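Local coordinates for uncharacterized protein (Archaeoglobus fulgidus, PDB 3LOT) that probably cleaves beta-keto acids such as 3-keto-5-aminohexanoate with the help of a bound zinc ion, as a TIM-barrel enzyme of the beta-keto acid cleavage family, at residues V35-K40 with K274-Q279; K102-L107 with K165-K170; K108-T113 with E299-L304; F218-A223 with Y232-V237; L246-V251 with V284-E289. One frame throughout, in Å; residues are numbered along the deposited sequence.

Contact 1: V35-K40 with K274-Q279; sequences VEEAVK and KSNAEQ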
# COMPACT_ATOMS: atom_id res chain seq x y z
N VAL D 35 0.47 -29.15 29.72
CA VAL D 35 -0.94 -29.39 30.00
C VAL D 35 -1.53 -28.31 30.94
O VAL D 35 -2.55 -27.71 30.64
CB VAL D 35 -1.15 -30.78 30.63
CG1 VAL D 35 -2.62 -30.95 31.12
CG2 VAL D 35 -0.78 -31.88 29.70
N GLU D 36 -0.85 -28.04 32.05
CA GLU D 36 -1.31 -27.08 33.04
C GLU D 36 -1.35 -25.66 32.46
O GLU D 36 -2.30 -24.92 32.70
CB GLU D 36 -0.45 -27.12 34.31
CG GLU D 36 -0.70 -28.31 35.16
CD GLU D 36 -2.17 -28.37 35.63
OE1 GLU D 36 -2.63 -27.34 36.23
OE2 GLU D 36 -2.85 -29.44 35.40
N GLU D 37 -0.34 -25.31 31.67
CA GLU D 37 -0.32 -23.99 31.05
C GLU D 37 -1.39 -23.85 29.99
O GLU D 37 -1.93 -22.78 29.86
CB GLU D 37 1.02 -23.73 30.41
CG GLU D 37 2.07 -23.38 31.40
CD GLU D 37 1.96 -21.90 31.81
OE1 GLU D 37 2.50 -21.00 31.07
OE2 GLU D 37 1.34 -21.68 32.89
N ALA D 38 -1.72 -24.92 29.25
CA ALA D 38 -2.79 -24.86 28.27
C ALA D 38 -4.15 -24.60 28.98
O ALA D 38 -4.95 -23.79 28.51
CB ALA D 38 -2.85 -26.13 27.45
N VAL D 39 -4.40 -25.33 30.08
CA VAL D 39 -5.67 -25.26 30.84
C VAL D 39 -5.78 -23.87 31.48
O VAL D 39 -6.83 -23.19 31.41
CB VAL D 39 -5.80 -26.43 31.84
CG1 VAL D 39 -7.08 -26.30 32.66
CG2 VAL D 39 -5.77 -27.77 31.09
N LYS D 40 -4.68 -23.39 32.05
CA LYS D 40 -4.66 -22.02 32.54
C LYS D 40 -4.92 -20.98 31.44
O LYS D 40 -5.61 -20.01 31.67
CB LYS D 40 -3.35 -21.72 33.26
CG LYS D 40 -3.26 -22.50 34.60
CD LYS D 40 -1.92 -22.38 35.31
CE LYS D 40 -1.70 -23.59 36.24
NZ LYS D 40 -0.45 -23.48 37.04
N LYS D 274 5.60 -14.54 33.19
CA LYS D 274 5.63 -15.62 34.17
C LYS D 274 4.79 -16.80 33.75
O LYS D 274 4.93 -17.87 34.32
CB LYS D 274 5.16 -15.11 35.54
CG LYS D 274 6.27 -14.34 36.31
CD LYS D 274 5.73 -13.89 37.71
CE LYS D 274 6.81 -13.45 38.68
NZ LYS D 274 7.93 -12.79 38.01
N SER D 275 3.92 -16.61 32.77
CA SER D 275 3.08 -17.71 32.25
C SER D 275 2.42 -17.29 30.95
O SER D 275 2.30 -16.11 30.62
CB SER D 275 1.95 -18.05 33.22
OG SER D 275 1.12 -16.89 33.35
N ASN D 276 1.90 -18.29 30.27
CA ASN D 276 1.05 -18.07 29.14
C ASN D 276 -0.17 -17.27 29.53
O ASN D 276 -0.56 -16.33 28.81
CB ASN D 276 0.67 -19.43 28.54
CG ASN D 276 1.74 -19.96 27.61
OD1 ASN D 276 1.86 -19.51 26.46
ND2 ASN D 276 2.56 -20.87 28.11
N ALA D 277 -0.75 -17.59 30.70
CA ALA D 277 -1.97 -16.95 31.14
C ALA D 277 -1.78 -15.45 31.24
O ALA D 277 -2.67 -14.72 30.92
CB ALA D 277 -2.46 -17.54 32.48
N GLU D 278 -0.60 -14.99 31.65
CA GLU D 278 -0.36 -13.56 31.77
C GLU D 278 -0.52 -12.77 30.45
O GLU D 278 -1.04 -11.65 30.44
CB GLU D 278 1.05 -13.33 32.34
CG GLU D 278 1.23 -12.00 32.93
CD GLU D 278 2.70 -11.71 33.32
OE1 GLU D 278 3.61 -12.49 32.98
OE2 GLU D 278 2.93 -10.67 33.95
N GLN D 279 -0.03 -13.34 29.36
CA GLN D 279 -0.15 -12.76 28.03
C GLN D 279 -1.60 -12.86 27.53
O GLN D 279 -2.12 -11.94 26.91
CB GLN D 279 0.78 -13.49 27.06
CG GLN D 279 2.26 -13.18 27.26
CD GLN D 279 3.17 -14.04 26.36
OE1 GLN D 279 2.70 -14.96 25.69
NE2 GLN D 279 4.45 -13.71 26.33
O HOH W 1 -0.65 -20.19 31.78
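Glu37 turns its CG anti to its own carbonyl carbon (chi1 -77°) and then bends again at chi2, which carries the carboxylate to the start of helix 276-289; Asn276 has a similar first torsion and brings its amide back to meet it. The two residues join helix 31-43 to helix 276-289, both in the outer helical layer of the TIM barrel. A single oxygen does the work. Glu37 OE1 accepts from Asn276 N at 2.9 Å in a straight bond on its syn side, and from Asn276 ND2 at 3.0 Å on its anti side. Both donors lie on the same face of the carboxylate, whose plane stands 50° from that of the amide. Ser275 is the N-cap, its OG taking Glu278 N at 3.1 Å, while its CB rests 3.7 Å from Glu37 OE2. The negative charge so placed would probably be stabilised by the N-terminus of the helix, whose Asn276 N-H it accepts directly. Asn276 is tied inward as well, OD1 to Leu261 N and ND2 to Ile14 O, and its side chain comes within about 6 Å of that of the zinc ligand Glu262. Farther along, Lys40 CB lies 4.3 Å from Ala277 CB. One water accepts from Ala277 N at 2.8 Å and donates weakly to Glu37 OE2 at 2.7 Å.

Contact 2: K102-L107 with K165-K170; sequences KVVPAL and KENDTK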
# COMPACT_ATOMS: atom_id res chain seq x y z
N LYS D 102 2.49 -37.13 11.13
CA LYS D 102 1.94 -38.39 11.72
C LYS D 102 1.01 -38.18 12.91
O LYS D 102 0.19 -39.04 13.23
CB LYS D 102 3.08 -39.30 12.17
CG LYS D 102 3.87 -39.82 11.02
CD LYS D 102 4.92 -40.81 11.47
CE LYS D 102 5.30 -41.80 10.33
NZ LYS D 102 6.76 -42.15 10.49
N VAL D 103 1.17 -37.05 13.58
CA VAL D 103 0.30 -36.69 14.67
C VAL D 103 -1.15 -36.59 14.21
O VAL D 103 -2.04 -36.86 15.00
CB VAL D 103 0.78 -35.36 15.36
CG1 VAL D 103 0.49 -34.12 14.51
CG2 VAL D 103 0.17 -35.23 16.72
N VAL D 104 -1.39 -36.28 12.92
CA VAL D 104 -2.77 -36.04 12.43
C VAL D 104 -3.58 -37.35 12.33
O VAL D 104 -4.67 -37.42 12.88
CB VAL D 104 -2.80 -35.12 11.18
CG1 VAL D 104 -4.20 -35.00 10.60
CG2 VAL D 104 -2.26 -33.70 11.55
N PRO D 105 -3.02 -38.40 11.73
CA PRO D 105 -3.73 -39.67 11.74
C PRO D 105 -3.74 -40.38 13.10
O PRO D 105 -4.71 -41.09 13.43
CB PRO D 105 -2.97 -40.50 10.69
CG PRO D 105 -1.66 -39.81 10.55
CD PRO D 105 -2.00 -38.39 10.68
N ALA D 106 -2.69 -40.18 13.89
CA ALA D 106 -2.66 -40.73 15.25
C ALA D 106 -3.72 -40.11 16.16
O ALA D 106 -4.47 -40.82 16.86
CB ALA D 106 -1.27 -40.60 15.84
N LEU D 107 -3.78 -38.78 16.18
CA LEU D 107 -4.66 -38.05 17.11
C LEU D 107 -5.97 -37.56 16.50
O LEU D 107 -6.91 -37.27 17.25
CB LEU D 107 -3.93 -36.87 17.79
CG LEU D 107 -3.05 -37.16 19.02
CD1 LEU D 107 -1.97 -38.08 18.69
CD2 LEU D 107 -2.51 -35.88 19.61
N LYS D 165 -7.78 -34.09 5.31
CA LYS D 165 -9.15 -34.48 4.92
C LYS D 165 -9.51 -35.88 5.43
O LYS D 165 -10.62 -36.10 5.87
CB LYS D 165 -9.27 -34.44 3.40
CG LYS D 165 -9.46 -33.04 2.84
CD LYS D 165 -9.34 -33.03 1.35
CE LYS D 165 -9.47 -31.62 0.81
NZ LYS D 165 -9.31 -31.61 -0.66
N GLU D 166 -8.58 -36.81 5.33
CA GLU D 166 -8.82 -38.21 5.77
C GLU D 166 -9.16 -38.33 7.25
O GLU D 166 -9.87 -39.21 7.67
CB GLU D 166 -7.56 -39.02 5.53
CG GLU D 166 -7.34 -39.35 4.09
CD GLU D 166 -5.93 -39.86 3.80
OE1 GLU D 166 -5.16 -40.05 4.76
OE2 GLU D 166 -5.60 -40.07 2.59
N ASN D 167 -8.61 -37.46 8.06
CA ASN D 167 -8.78 -37.52 9.50
C ASN D 167 -9.66 -36.40 10.01
O ASN D 167 -9.73 -36.15 11.23
CB ASN D 167 -7.40 -37.48 10.17
CG ASN D 167 -6.55 -38.68 9.81
OD1 ASN D 167 -6.79 -39.78 10.34
ND2 ASN D 167 -5.56 -38.49 8.93
N ASP D 168 -10.35 -35.73 9.08
CA ASP D 168 -11.34 -34.73 9.42
C ASP D 168 -10.66 -33.69 10.31
O ASP D 168 -11.19 -33.31 11.37
CB ASP D 168 -12.51 -35.41 10.12
CG ASP D 168 -13.74 -34.54 10.19
OD1 ASP D 168 -13.74 -33.50 9.54
OD2 ASP D 168 -14.71 -34.89 10.92
N THR D 169 -9.48 -33.24 9.90
CA THR D 169 -8.75 -32.20 10.62
C THR D 169 -8.71 -30.92 9.79
O THR D 169 -8.41 -30.96 8.60
CB THR D 169 -7.33 -32.65 10.94
OG1 THR D 169 -7.35 -33.85 11.73
CG2 THR D 169 -6.54 -31.55 11.70
N LYS D 170 -9.02 -29.78 10.40
CA LYS D 170 -8.99 -28.52 9.68
C LYS D 170 -7.56 -28.01 9.60
O LYS D 170 -6.87 -27.92 10.62
CB LYS D 170 -9.82 -27.43 10.32
CG LYS D 170 -9.92 -26.21 9.39
CD LYS D 170 -10.90 -25.18 9.85
CE LYS D 170 -11.01 -23.99 8.83
NZ LYS D 170 -11.71 -24.38 7.58
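Val104 CG1 and Thr169 OG1 meet at 3.5 Å in the buried part of the contact, the two side chains crossing at a slant. The valine reaches there because CG1 is anti to its backbone N (chi1 174°), and the same methyl lies 4.1 Å from Asn167 CB. Thr169 OG1 has its polar partner in Pro109 O, so the valine packs on a hydroxyl already bonded. Ala112 of strand 111-115 adjoins both side chains from within. In this part of the TIM barrel, helix 103-107 leads into strand 111-115, and helix 154-166 ends in a Schellman motif, with Asp168 as its C-prime residue, before strand 170-175. Toward Pro105, which is partly exposed, the contact nears solvent but stays close. The Asn167 amide straddles Pro105 CA, with OD1 at 3.4 Å and ND2 at 3.6 Å, and is kept from turning by bonds from ND2 to Ile163 O and from Lys108 NZ to OD1. A leucine at Asn167 would probably leave Lys108 NZ without one of its acceptors and the proline without its flat cover. Glu166 and Asp168, close by in the chain, are exposed to solvent.

Contact 3: K108-T113 with E299-L304; sequences KPEIAT and EVREIL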
# COMPACT_ATOMS: atom_id res chain seq x y z
N LYS D 108 -6.05 -37.44 15.19
CA LYS D 108 -7.22 -36.85 14.52
C LYS D 108 -7.75 -35.60 15.22
O LYS D 108 -8.88 -35.56 15.68
CB LYS D 108 -8.33 -37.90 14.36
CG LYS D 108 -7.89 -39.14 13.64
CD LYS D 108 -9.00 -40.17 13.62
CE LYS D 108 -8.86 -41.17 12.53
NZ LYS D 108 -7.51 -41.79 12.49
N PRO D 109 -6.89 -34.57 15.37
CA PRO D 109 -7.32 -33.38 16.06
C PRO D 109 -8.31 -32.58 15.23
O PRO D 109 -8.44 -32.79 14.02
CB PRO D 109 -6.00 -32.57 16.23
CG PRO D 109 -5.15 -33.01 15.07
CD PRO D 109 -5.53 -34.46 14.82
N GLU D 110 -8.98 -31.65 15.90
CA GLU D 110 -9.93 -30.76 15.25
C GLU D 110 -9.26 -29.81 14.27
O GLU D 110 -9.85 -29.44 13.26
CB GLU D 110 -10.70 -29.93 16.28
CG GLU D 110 -11.64 -30.72 17.24
CD GLU D 110 -12.50 -29.79 18.07
OE1 GLU D 110 -12.04 -29.34 19.14
OE2 GLU D 110 -13.64 -29.47 17.65
N ILE D 111 -8.06 -29.35 14.62
CA ILE D 111 -7.34 -28.39 13.80
C ILE D 111 -5.84 -28.65 14.06
O ILE D 111 -5.45 -29.11 15.16
CB ILE D 111 -7.81 -26.94 14.16
CG1 ILE D 111 -7.12 -25.87 13.30
CG2 ILE D 111 -7.64 -26.63 15.69
CD1 ILE D 111 -7.89 -24.61 13.22
N ALA D 112 -5.03 -28.46 13.04
CA ALA D 112 -3.58 -28.60 13.17
C ALA D 112 -2.86 -27.67 12.20
O ALA D 112 -3.46 -27.23 11.21
CB ALA D 112 -3.14 -30.00 12.97
N THR D 113 -1.61 -27.34 12.49
CA THR D 113 -0.97 -26.33 11.67
C THR D 113 -0.47 -26.99 10.38
O THR D 113 -0.20 -28.18 10.35
CB THR D 113 0.11 -25.51 12.42
OG1 THR D 113 1.19 -26.33 12.85
CG2 THR D 113 -0.50 -24.86 13.61
N GLU D 299 -17.55 -21.42 20.52
CA GLU D 299 -17.61 -20.36 19.52
C GLU D 299 -16.51 -20.51 18.47
O GLU D 299 -16.75 -20.37 17.28
CB GLU D 299 -17.55 -18.99 20.21
CG GLU D 299 -18.85 -18.66 20.89
CD GLU D 299 -18.83 -17.42 21.79
OE1 GLU D 299 -17.76 -16.95 22.19
OE2 GLU D 299 -19.93 -16.91 22.11
N VAL D 300 -15.30 -20.85 18.91
CA VAL D 300 -14.22 -21.13 18.02
C VAL D 300 -14.64 -22.27 17.05
O VAL D 300 -14.46 -22.20 15.81
CB VAL D 300 -12.92 -21.51 18.78
CG1 VAL D 300 -11.89 -22.17 17.79
CG2 VAL D 300 -12.31 -20.24 19.50
N ARG D 301 -15.19 -23.34 17.61
CA ARG D 301 -15.64 -24.46 16.79
C ARG D 301 -16.67 -24.02 15.72
O ARG D 301 -16.61 -24.47 14.57
CB ARG D 301 -16.20 -25.56 17.68
CG ARG D 301 -15.13 -26.30 18.46
CD ARG D 301 -15.68 -27.46 19.34
NE ARG D 301 -14.52 -28.05 19.99
CZ ARG D 301 -14.06 -27.72 21.19
NH1 ARG D 301 -14.75 -26.94 22.00
NH2 ARG D 301 -12.96 -28.29 21.63
N GLU D 302 -17.59 -23.14 16.09
CA GLU D 302 -18.65 -22.72 15.15
C GLU D 302 -18.06 -21.76 14.13
O GLU D 302 -18.41 -21.81 12.95
CB GLU D 302 -19.84 -22.10 15.92
CG GLU D 302 -21.07 -21.74 15.06
CD GLU D 302 -20.92 -20.42 14.28
OE1 GLU D 302 -20.14 -19.54 14.74
OE2 GLU D 302 -21.55 -20.27 13.20
N ILE D 303 -17.16 -20.89 14.58
CA ILE D 303 -16.54 -19.94 13.68
C ILE D 303 -15.69 -20.63 12.64
O ILE D 303 -15.84 -20.35 11.46
CB ILE D 303 -15.68 -18.89 14.42
CG1 ILE D 303 -16.57 -17.97 15.27
CG2 ILE D 303 -14.83 -18.11 13.44
CD1 ILE D 303 -15.79 -17.07 16.25
N LEU D 304 -14.84 -21.58 13.03
CA LEU D 304 -13.96 -22.28 12.06
C LEU D 304 -14.57 -23.58 11.47
O LEU D 304 -13.95 -24.22 10.61
CB LEU D 304 -12.66 -22.61 12.75
CG LEU D 304 -11.96 -21.39 13.34
CD1 LEU D 304 -10.67 -21.82 14.05
CD2 LEU D 304 -11.68 -20.40 12.22
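Arg301, the first residue of helix segment 299-304 to meet segment 108-113, grips Glu110 side-on. Its NE lies 2.9 Å from Glu110 OE2 and is shared with OE1, which also takes NH2 at 2.9 Å. The guanidinium and carboxylate planes are only 10° apart, and both oxygens are met on their syn sides; with NE and OE1 each shared, all three bonds are bent, to about 140°. This buried salt bridge has further support: Gly308 N donates to Glu110 OE2, while Asp80 O accepts from Arg301 NH2 and Asp298 OD1 from NH1. One helical turn on, Leu304 CD1 touches Ile111 CD1 at 4.0 Å, the side chains crossing at about a right angle. The isoleucine extends to this point with CG1 anti to its backbone N (chi1 -178°). Met48 borders both residues, and Val82 borders Ile111. Since Met48, Val82 and Ile111 each open a barrel strand, the helix lies against the N-terminal end of the beta-barrel, a closure known from TIM-barrel folds.

Contact 4: F218-A223 with Y232-V237; sequences FMKQTA and YTWSLV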
# COMPACT_ATOMS: atom_id res chain seq x y z
N PHE D 218 -0.06 -5.68 4.08
CA PHE D 218 0.17 -6.26 2.76
C PHE D 218 -0.17 -7.76 2.72
O PHE D 218 -0.73 -8.22 1.73
CB PHE D 218 1.58 -5.94 2.25
CG PHE D 218 1.70 -6.11 0.77
CD1 PHE D 218 1.17 -5.17 -0.08
CD2 PHE D 218 2.29 -7.23 0.23
CE1 PHE D 218 1.24 -5.33 -1.45
CE2 PHE D 218 2.34 -7.42 -1.14
CZ PHE D 218 1.83 -6.46 -1.98
N MSE D 219 0.12 -8.51 3.80
CA MSE D 219 -0.22 -9.92 3.89
C MSE D 219 -1.73 -10.06 3.75
O MSE D 219 -2.21 -10.81 2.92
CB MSE D 219 0.25 -10.55 5.22
CG MSE D 219 1.75 -10.68 5.39
SE MSE D 219 2.47 -12.27 4.56
CE MSE D 219 2.10 -13.61 5.95
N LYS D 220 -2.48 -9.31 4.55
CA LYS D 220 -3.93 -9.48 4.59
C LYS D 220 -4.54 -9.08 3.25
O LYS D 220 -5.41 -9.77 2.74
CB LYS D 220 -4.55 -8.69 5.77
CG LYS D 220 -6.09 -8.84 5.91
CD LYS D 220 -6.86 -7.76 5.25
CE LYS D 220 -8.39 -7.89 5.56
NZ LYS D 220 -9.17 -6.78 4.97
N GLN D 221 -4.08 -7.96 2.70
CA GLN D 221 -4.56 -7.49 1.37
C GLN D 221 -4.23 -8.48 0.26
O GLN D 221 -5.01 -8.65 -0.68
CB GLN D 221 -3.97 -6.13 1.04
CG GLN D 221 -4.47 -5.02 1.90
CD GLN D 221 -3.73 -3.70 1.61
OE1 GLN D 221 -2.59 -3.73 1.13
NE2 GLN D 221 -4.37 -2.54 1.95
N THR D 222 -3.08 -9.16 0.37
CA THR D 222 -2.75 -10.20 -0.62
C THR D 222 -3.75 -11.35 -0.54
O THR D 222 -4.23 -11.85 -1.56
CB THR D 222 -1.29 -10.71 -0.46
OG1 THR D 222 -0.41 -9.60 -0.59
CG2 THR D 222 -0.95 -11.79 -1.50
N ALA D 223 -4.06 -11.79 0.67
CA ALA D 223 -5.06 -12.85 0.87
C ALA D 223 -6.45 -12.43 0.34
O ALA D 223 -7.13 -13.21 -0.36
CB ALA D 223 -5.13 -13.26 2.37
N TYR D 232 -11.97 -16.79 3.45
CA TYR D 232 -11.03 -17.14 4.54
C TYR D 232 -11.26 -16.35 5.81
O TYR D 232 -11.91 -15.32 5.78
CB TYR D 232 -9.58 -17.00 4.10
CG TYR D 232 -9.05 -15.58 4.12
CD1 TYR D 232 -9.45 -14.64 3.16
CD2 TYR D 232 -8.13 -15.17 5.08
CE1 TYR D 232 -8.96 -13.36 3.16
CE2 TYR D 232 -7.63 -13.86 5.10
CZ TYR D 232 -8.05 -12.96 4.14
OH TYR D 232 -7.60 -11.66 4.14
N THR D 233 -10.75 -16.88 6.92
CA THR D 233 -10.55 -16.10 8.15
C THR D 233 -9.05 -16.16 8.51
O THR D 233 -8.31 -17.02 8.01
CB THR D 233 -11.43 -16.58 9.33
OG1 THR D 233 -10.95 -17.83 9.84
CG2 THR D 233 -12.90 -16.71 8.90
N TRP D 234 -8.60 -15.24 9.34
CA TRP D 234 -7.17 -15.14 9.64
C TRP D 234 -6.87 -14.74 11.07
O TRP D 234 -7.65 -14.07 11.74
CB TRP D 234 -6.48 -14.16 8.68
CG TRP D 234 -6.97 -12.74 8.77
CD1 TRP D 234 -8.13 -12.23 8.26
CD2 TRP D 234 -6.30 -11.65 9.40
NE1 TRP D 234 -8.23 -10.89 8.56
CE2 TRP D 234 -7.10 -10.50 9.24
CE3 TRP D 234 -5.10 -11.53 10.08
CZ2 TRP D 234 -6.76 -9.26 9.77
CZ3 TRP D 234 -4.72 -10.30 10.54
CH2 TRP D 234 -5.57 -9.17 10.40
N SER D 235 -5.70 -15.19 11.50
CA SER D 235 -5.09 -14.84 12.77
C SER D 235 -3.70 -14.34 12.47
O SER D 235 -3.17 -14.50 11.36
CB SER D 235 -5.03 -16.10 13.66
OG SER D 235 -4.50 -15.83 14.96
N LEU D 236 -3.07 -13.77 13.46
CA LEU D 236 -1.72 -13.24 13.33
C LEU D 236 -0.87 -13.50 14.57
O LEU D 236 -1.42 -13.56 15.70
CB LEU D 236 -1.79 -11.75 13.06
CG LEU D 236 -0.49 -10.92 13.02
CD1 LEU D 236 -0.63 -9.75 12.05
CD2 LEU D 236 -0.08 -10.48 14.43
N VAL D 237 0.42 -13.70 14.33
CA VAL D 237 1.50 -13.82 15.31
C VAL D 237 2.52 -12.71 15.06
O VAL D 237 3.08 -12.59 13.96
CB VAL D 237 2.29 -15.12 15.15
CG1 VAL D 237 3.48 -15.17 16.15
CG2 VAL D 237 1.36 -16.34 15.32
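Tyr232 OH is hemmed in by helix 213-226: it is hydrogen-bonded to Asp224 OD1, lies 3.2 Å from Lys220 O, and has Ala223 CB beside it at 3.4 Å. The same methyl comes equally near to Tyr232 CZ, a tight apolar contact at the far end of the ring. The ring gets there with CG set between the backbone N and the carbonyl carbon (chi1 80°), a placement that Trp234, two residues on, repeats, and both aromatic side chains leave the strand toward the helix. Lys220 crosses each of them at about a right angle. Its CG sits 3.7 Å above the plane of the Trp234 ring system, offset toward the rim, in a CH-pi contact 4.2 Å from the centroid of the five-membered ring. The chain then bends at chi2 and runs past the tyrosine hydroxyl, with CE at 4.1 Å from Tyr232 OH, to a salt bridge between NZ and Asp224 OD2. One carboxylate thus holds both the lysine and the tyrosine. A phenylalanine in place of Tyr232 would probably leave Asp224 OD1 without this donor and open a small gap beside Lys220 O. With its segment nearly antiparallel to strand segment 232-237, at 167° and an axis distance of 10.6 Å, the helix is the crossover of the beta-alpha-beta unit 197-203, 213-226, 232-238, the repeating element of a TIM barrel.

Contact 5: L246-V251 with V284-E289; sequences LGTLAV and VRIVKE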
# COMPACT_ATOMS: atom_id res chain seq x y z
N LEU D 246 1.30 -5.84 17.26
CA LEU D 246 0.78 -6.40 16.02
C LEU D 246 -0.48 -7.23 16.27
O LEU D 246 -1.40 -7.25 15.46
CB LEU D 246 1.86 -7.21 15.29
CG LEU D 246 3.12 -6.43 14.95
CD1 LEU D 246 4.02 -7.25 14.03
CD2 LEU D 246 2.73 -5.12 14.28
N GLY D 247 -0.55 -7.90 17.41
CA GLY D 247 -1.79 -8.58 17.74
C GLY D 247 -2.99 -7.64 17.86
O GLY D 247 -4.08 -7.96 17.40
N THR D 248 -2.77 -6.49 18.51
CA THR D 248 -3.74 -5.39 18.56
C THR D 248 -4.10 -4.81 17.16
O THR D 248 -5.28 -4.64 16.86
CB THR D 248 -3.30 -4.28 19.54
OG1 THR D 248 -2.98 -4.87 20.81
CG2 THR D 248 -4.40 -3.21 19.74
N LEU D 249 -3.10 -4.57 16.31
CA LEU D 249 -3.32 -4.25 14.90
C LEU D 249 -4.29 -5.25 14.23
O LEU D 249 -5.28 -4.85 13.59
CB LEU D 249 -1.99 -4.23 14.15
CG LEU D 249 -2.00 -3.96 12.65
CD1 LEU D 249 -2.65 -2.54 12.34
CD2 LEU D 249 -0.55 -4.07 12.09
N ALA D 250 -4.01 -6.53 14.41
CA ALA D 250 -4.83 -7.60 13.81
C ALA D 250 -6.28 -7.43 14.23
O ALA D 250 -7.16 -7.42 13.39
CB ALA D 250 -4.30 -8.99 14.18
N VAL D 251 -6.53 -7.25 15.53
CA VAL D 251 -7.89 -7.07 16.03
C VAL D 251 -8.56 -5.84 15.43
O VAL D 251 -9.73 -5.87 15.08
CB VAL D 251 -7.94 -7.07 17.58
CG1 VAL D 251 -9.33 -6.66 18.10
CG2 VAL D 251 -7.60 -8.47 18.09
N VAL D 284 -6.68 -10.14 26.24
CA VAL D 284 -8.14 -10.08 26.53
C VAL D 284 -8.56 -8.71 27.05
O VAL D 284 -9.59 -8.17 26.62
CB VAL D 284 -8.63 -11.22 27.46
CG1 VAL D 284 -10.10 -11.01 27.91
CG2 VAL D 284 -8.48 -12.62 26.74
N ARG D 285 -7.73 -8.10 27.90
CA ARG D 285 -7.99 -6.72 28.31
C ARG D 285 -8.05 -5.78 27.11
O ARG D 285 -8.94 -4.93 27.05
CB ARG D 285 -6.94 -6.26 29.31
CG ARG D 285 -7.14 -6.86 30.71
CD ARG D 285 -6.35 -6.10 31.75
NE ARG D 285 -4.92 -6.16 31.51
CZ ARG D 285 -4.10 -7.13 31.94
NH1 ARG D 285 -4.54 -8.16 32.63
NH2 ARG D 285 -2.81 -7.06 31.66
N ILE D 286 -7.12 -5.93 26.15
CA ILE D 286 -7.08 -5.03 25.00
C ILE D 286 -8.29 -5.31 24.10
O ILE D 286 -8.97 -4.39 23.65
CB ILE D 286 -5.74 -5.25 24.21
CG1 ILE D 286 -4.54 -4.79 25.08
CG2 ILE D 286 -5.77 -4.54 22.85
CD1 ILE D 286 -3.17 -5.25 24.48
N VAL D 287 -8.57 -6.58 23.85
CA VAL D 287 -9.73 -6.94 23.04
C VAL D 287 -10.98 -6.27 23.64
O VAL D 287 -11.81 -5.75 22.93
CB VAL D 287 -9.91 -8.49 22.98
CG1 VAL D 287 -11.32 -8.89 22.56
CG2 VAL D 287 -8.85 -9.11 22.05
N LYS D 288 -11.12 -6.28 24.96
CA LYS D 288 -12.30 -5.72 25.58
C LYS D 288 -12.34 -4.20 25.53
O LYS D 288 -13.43 -3.62 25.37
CB LYS D 288 -12.45 -6.25 27.01
CG LYS D 288 -12.90 -7.71 27.06
CD LYS D 288 -12.93 -8.22 28.52
CE LYS D 288 -13.34 -9.70 28.64
NZ LYS D 288 -13.15 -10.12 30.06
N GLU D 289 -11.19 -3.53 25.66
CA GLU D 289 -11.18 -2.09 25.46
C GLU D 289 -11.65 -1.70 24.07
O GLU D 289 -12.29 -0.67 23.89
CB GLU D 289 -9.80 -1.47 25.72
CG GLU D 289 -9.41 -1.45 27.17
CD GLU D 289 -10.30 -0.60 28.08
OE1 GLU D 289 -11.21 0.12 27.63
OE2 GLU D 289 -10.06 -0.66 29.29
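Ile286 and Thr248 bury the larger part of this contact, which joins helix 243-252 to helix 276-289, two helices of the outer layer of the TIM barrel. The isoleucine presents its CG2 branch to the fork of the threonine: CG2 lies 3.5 Å from Thr248 OG1 and 3.6 Å from Thr248 CG2, and so rests between the two branches. Its other arm ends with CD1 at 3.7 Å from Thr248 OG1, so the hydroxyl is flanked by two methyls of one side chain. Such an apolar setting is tolerable because OG1, placed beside its own backbone N (chi1 -51°), is hydrogen-bonded to Met244 O one turn earlier in the helix. The side chains cross at about a right angle, and no hydrogen bond links the two segments. The surroundings continue into the assembly: Thr248 packs on Thr248 of the third subunit, and Glu289 of that neighbouring subunit forms a salt bridge with Arg285. Toward the barrel, Val251 and Val287 both lean on Val8 of strand 7-13. There the two valines meet through a single pair of methyls, Val251 CG2 and Val287 CG2, 4.2 Å apart.

Overall arrangement
Contact 1 lies at the surface and is mainly polar, whereas contacts 2 to 5 are buried. Contacts 1 and 5 share helix 276-289: its start is held by a carboxylate through Asn276, near a zinc ligand, its end by apolar packing beside a subunit interface. Contacts 2 and 3 adjoin, linked by Thr169 and Pro109 and by the backbone pairing of neighbouring strands; contact 2 packs closely without hydrogen bonds between its segments, contact 3 sets a buried salt bridge beside an apolar pair. Contacts 4 and 5 follow each other in the chain and touch through Leu236 and Ala250. Contacts 2 and 5 lie on opposite sides of the chain's centre, so the set samples much of the barrel wall.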